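Local coordinates for protein purine nucleoside phosphorylase (Thermus thermophilus, PDB 6TK9) that catalyses the reversible phosphorolysis of purine nucleosides, probably inosine and guanosine, to the free purine base and ribose 1-phosphate, at residues A[4-9]-A[96-101]; A[148-153]-A[219-224]. One frame throughout, in Å; residues are numbered along the deposited sequence.

Interaction 1 (A[4-9]-A[96-101]); sequences DKIQEA and VRVGFF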
# COMPACT_ATOMS: atom_id res chain seq x y z
N ASP A 4 42.32 11.19 -12.58
CA ASP A 4 43.35 12.18 -13.02
C ASP A 4 42.77 13.58 -12.80
O ASP A 4 43.52 14.47 -12.36
CB ASP A 4 43.85 11.87 -14.44
CG ASP A 4 44.57 10.53 -14.56
OD1 ASP A 4 45.24 10.12 -13.60
OD2 ASP A 4 44.43 9.88 -15.60
N LYS A 5 41.47 13.75 -13.03
CA LYS A 5 40.69 14.98 -12.73
C LYS A 5 40.71 15.24 -11.22
O LYS A 5 40.83 16.41 -10.84
CB LYS A 5 39.23 14.83 -13.17
CG LYS A 5 38.89 15.26 -14.59
CD LYS A 5 37.38 15.43 -14.78
CE LYS A 5 36.95 15.57 -16.23
NZ LYS A 5 35.51 15.26 -16.41
N ILE A 6 40.52 14.19 -10.42
CA ILE A 6 40.50 14.26 -8.93
C ILE A 6 41.87 14.74 -8.45
O ILE A 6 41.92 15.73 -7.70
CB ILE A 6 40.09 12.91 -8.30
CG1 ILE A 6 38.61 12.61 -8.52
CG2 ILE A 6 40.43 12.84 -6.82
CD1 ILE A 6 38.22 11.22 -8.08
N GLN A 7 42.95 14.10 -8.89
CA GLN A 7 44.34 14.46 -8.51
C GLN A 7 44.67 15.88 -9.00
O GLN A 7 45.40 16.57 -8.28
CB GLN A 7 45.33 13.41 -9.02
CG GLN A 7 45.26 12.06 -8.28
CD GLN A 7 45.38 12.14 -6.77
OE1 GLN A 7 46.23 12.83 -6.21
NE2 GLN A 7 44.50 11.41 -6.09
N GLU A 8 44.17 16.32 -10.16
CA GLU A 8 44.36 17.71 -10.64
C GLU A 8 43.81 18.63 -9.55
O GLU A 8 44.52 19.60 -9.19
CB GLU A 8 43.67 17.99 -11.98
CG GLU A 8 44.52 17.71 -13.21
CD GLU A 8 44.29 18.63 -14.41
OE1 GLU A 8 43.23 19.28 -14.48
OE2 GLU A 8 45.17 18.69 -15.30
N ALA A 9 42.64 18.30 -9.01
CA ALA A 9 41.91 19.12 -8.00
C ALA A 9 42.60 18.97 -6.63
O ALA A 9 42.84 19.98 -5.99
CB ALA A 9 40.45 18.74 -7.93
N VAL A 96 32.86 15.92 -2.94
CA VAL A 96 33.05 14.91 -1.85
C VAL A 96 34.08 13.85 -2.28
O VAL A 96 34.74 13.30 -1.39
CB VAL A 96 31.74 14.25 -1.38
CG1 VAL A 96 30.80 15.27 -0.78
CG2 VAL A 96 31.05 13.46 -2.49
N ARG A 97 34.25 13.56 -3.57
CA ARG A 97 35.28 12.60 -4.03
C ARG A 97 36.68 13.20 -3.75
O ARG A 97 37.49 12.50 -3.12
CB ARG A 97 35.08 12.22 -5.51
CG ARG A 97 33.92 11.25 -5.76
CD ARG A 97 33.54 11.09 -7.22
NE ARG A 97 33.02 9.76 -7.53
CZ ARG A 97 32.50 9.37 -8.71
NH1 ARG A 97 32.42 10.21 -9.73
NH2 ARG A 97 32.08 8.12 -8.85
N VAL A 98 36.93 14.45 -4.19
CA VAL A 98 38.17 15.23 -3.87
C VAL A 98 38.32 15.31 -2.34
O VAL A 98 39.44 15.07 -1.83
CB VAL A 98 38.14 16.64 -4.50
CG1 VAL A 98 39.22 17.55 -3.94
CG2 VAL A 98 38.25 16.56 -6.01
N GLY A 99 37.23 15.61 -1.64
CA GLY A 99 37.22 15.63 -0.17
C GLY A 99 37.81 14.36 0.40
O GLY A 99 38.57 14.43 1.38
N PHE A 100 37.43 13.22 -0.16
CA PHE A 100 37.85 11.89 0.36
C PHE A 100 39.37 11.76 0.17
O PHE A 100 40.04 11.23 1.06
CB PHE A 100 37.08 10.76 -0.33
CG PHE A 100 37.48 9.39 0.13
CD1 PHE A 100 36.98 8.86 1.31
CD2 PHE A 100 38.34 8.61 -0.62
CE1 PHE A 100 37.33 7.59 1.73
CE2 PHE A 100 38.71 7.35 -0.20
CZ PHE A 100 38.21 6.84 0.98
N PHE A 101 39.87 12.23 -0.97
CA PHE A 101 41.26 11.99 -1.43
C PHE A 101 42.19 13.02 -0.81
O PHE A 101 43.40 12.78 -0.89
CB PHE A 101 41.33 11.98 -2.95
CG PHE A 101 40.98 10.65 -3.54
CD1 PHE A 101 41.83 9.57 -3.38
CD2 PHE A 101 39.79 10.47 -4.24
CE1 PHE A 101 41.51 8.33 -3.91
CE2 PHE A 101 39.47 9.23 -4.77
CZ PHE A 101 40.33 8.16 -4.60

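Interaction 2 (A[148-153]-A[219-224]); sequences LGPRFP and LRHLGA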
# COMPACT_ATOMS: atom_id res chain seq x y z
N LEU A 148 39.01 3.88 -7.07
CA LEU A 148 38.02 4.61 -6.22
C LEU A 148 37.24 3.61 -5.35
O LEU A 148 37.17 3.84 -4.13
CB LEU A 148 37.07 5.44 -7.08
CG LEU A 148 37.61 6.81 -7.45
CD1 LEU A 148 38.86 6.65 -8.28
CD2 LEU A 148 36.55 7.63 -8.18
N GLY A 149 36.71 2.54 -5.95
CA GLY A 149 35.83 1.56 -5.29
C GLY A 149 35.32 0.50 -6.26
O GLY A 149 35.76 0.47 -7.42
N PRO A 150 34.39 -0.39 -5.82
CA PRO A 150 33.94 -1.52 -6.64
C PRO A 150 32.83 -1.10 -7.63
O PRO A 150 32.19 -0.10 -7.38
CB PRO A 150 33.41 -2.50 -5.58
CG PRO A 150 32.82 -1.58 -4.51
CD PRO A 150 33.73 -0.36 -4.50
N ARG A 151 32.66 -1.89 -8.70
CA ARG A 151 31.63 -1.74 -9.77
C ARG A 151 30.21 -1.70 -9.18
O ARG A 151 29.42 -0.92 -9.67
CB ARG A 151 31.74 -2.90 -10.76
CG ARG A 151 30.64 -3.00 -11.82
CD ARG A 151 30.69 -1.93 -12.91
NE ARG A 151 30.28 -0.60 -12.47
CZ ARG A 151 30.24 0.48 -13.27
NH1 ARG A 151 30.56 0.38 -14.55
NH2 ARG A 151 29.87 1.65 -12.78
N PHE A 152 29.93 -2.51 -8.16
CA PHE A 152 28.59 -2.69 -7.55
C PHE A 152 28.66 -2.50 -6.03
O PHE A 152 28.55 -3.45 -5.26
CB PHE A 152 28.01 -4.06 -7.87
CG PHE A 152 27.96 -4.47 -9.32
CD1 PHE A 152 27.06 -3.88 -10.20
CD2 PHE A 152 28.74 -5.52 -9.78
CE1 PHE A 152 26.99 -4.29 -11.52
CE2 PHE A 152 28.65 -5.95 -11.10
CZ PHE A 152 27.78 -5.33 -11.96
N PRO A 153 28.79 -1.25 -5.55
CA PRO A 153 28.79 -1.01 -4.11
C PRO A 153 27.46 -1.42 -3.48
O PRO A 153 26.40 -1.21 -4.06
CB PRO A 153 29.04 0.49 -3.99
CG PRO A 153 28.57 1.05 -5.32
CD PRO A 153 28.94 -0.01 -6.33
N LEU A 219 30.19 8.28 -1.88
CA LEU A 219 31.04 8.16 -0.67
C LEU A 219 31.10 6.71 -0.18
O LEU A 219 32.18 6.32 0.34
CB LEU A 219 30.55 9.12 0.40
CG LEU A 219 30.98 10.57 0.20
CD1 LEU A 219 30.19 11.51 1.08
CD2 LEU A 219 32.47 10.73 0.46
N ARG A 220 30.03 5.91 -0.33
CA ARG A 220 30.06 4.49 0.11
C ARG A 220 30.84 3.67 -0.92
O ARG A 220 31.53 2.70 -0.53
CB ARG A 220 28.66 3.94 0.35
CG ARG A 220 27.93 4.60 1.51
CD ARG A 220 28.50 4.29 2.88
NE ARG A 220 28.71 2.88 3.12
CZ ARG A 220 29.86 2.32 3.43
NH1 ARG A 220 30.94 3.06 3.61
NH2 ARG A 220 29.94 1.01 3.54
N HIS A 221 30.78 4.07 -2.19
CA HIS A 221 31.66 3.55 -3.27
C HIS A 221 33.12 3.62 -2.79
O HIS A 221 33.83 2.60 -2.91
CB HIS A 221 31.39 4.32 -4.56
CG HIS A 221 32.24 3.94 -5.72
ND1 HIS A 221 33.14 4.83 -6.29
CD2 HIS A 221 32.30 2.81 -6.44
CE1 HIS A 221 33.74 4.24 -7.31
NE2 HIS A 221 33.26 3.00 -7.42
N LEU A 222 33.51 4.74 -2.18
CA LEU A 222 34.89 5.09 -1.76
C LEU A 222 35.28 4.41 -0.45
O LEU A 222 36.49 4.32 -0.20
CB LEU A 222 35.00 6.61 -1.65
CG LEU A 222 34.99 7.32 -3.00
CD1 LEU A 222 34.76 8.80 -2.82
CD2 LEU A 222 36.28 7.06 -3.75
N GLY A 223 34.28 3.99 0.34
CA GLY A 223 34.46 3.33 1.66
C GLY A 223 34.46 4.33 2.80
O GLY A 223 34.82 3.94 3.92
N ALA A 224 34.08 5.58 2.54
CA ALA A 224 33.92 6.65 3.55
C ALA A 224 32.79 6.26 4.51
O ALA A 224 31.91 5.49 4.10
CB ALA A 224 33.64 7.96 2.86

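Interaction 1 (A[4-9]-A[96-101])
I6 sets its CG2 methyl 3.6 Å from CD2 of F101, an oblique approach to the ring and one of the two closest in this helix-helix contact. That methyl stands anti to the backbone N of I6 (chi1 -71° for CG1), while CG1 carries CD1 on to CE2 of F101, 4.1 Å away, and to CB of R97. The beta-branched residue therefore rests two methyls on CD2 and CE2 of F101, the two side chains crossing nearly at right angles. One turn on, A9 makes the other, its CB 3.6 Å from CG2 of V98; so small a residue lets the helices meet without a longer side chain between them. Cutting I6 back to an alanine removes both methyls and is likely to open a gap beside the F101 ring. The looser border is at Q7, whose NE2 only comes within 4.2 Å of CD1 of F101, and beyond it E8 is exposed and bonded through OE1 to H51. The axes of segments 4-9 and 96-101 approach to 9.5 Å and cross at -68°. With no hydrogen bond between the segments, they are joined by hydrophobic packing, a chemistry that depends on close fit rather than polar pairing.

Interaction 2 (A[148-153]-A[219-224])
The main-chain oxygen of H221 is approached by two carbons of the loop: CA of G149 makes a C-H...O contact of 3.3 Å with it, and CD of P150 comes to 3.4 Å. Glycine suits this place because a beta carbon would collide with that carbonyl. The same G149 CA lies over one face of the H221 imidazole, 3.9 Å from the ring centroid in a CH-pi contact. A chi1 of 178° puts CG of H221 anti to the backbone N and carries the ring against G149 and P150, whose O lies in the ring plane at its edge, 3.1 Å from CD2 of H221; NE2 is hydrogen-bonded to OD1 of N144. H221 belongs to the last turn of helix 213-222, which ends in a Schellman motif: G223, with positive phi, is its C-prime residue, and A224 N reaches back 3.0 Å to O of L219. R220 adds a side-chain bond across the same end, its NH1 2.7 Å from O of A224. L222 runs alongside L148 in the same direction, CD2 of L222 3.8 Å from CB of L148. P153 packs its CB 4.1 Å from CA of H221 and is also backbone hydrogen-bonded to a neighbouring subunit, whose Y84 meets F152 edge-to-face.

Both segments of interaction 1 precede those of interaction 2 in the sequence, and the centres of the two contacts lie about 14 Å apart, on the same side of the chain's centre. Helix 94-102 joins them: while 4-9 packs on it, helix 213-222 touches it too, CZ of F100 coming 3.3 Å from O of L222 and CG of R97 3.9 Å from CD1 of L222. A chain of contacts thus runs from the N-terminal helix through helices 94-102 and 213-222 to the loop 148-153. L219 extends it to strand 106-115 of the central mixed sheet, and the loop extends it to a neighbouring subunit of the six-chain assembly, linking chain terminus, sheet and subunit interface.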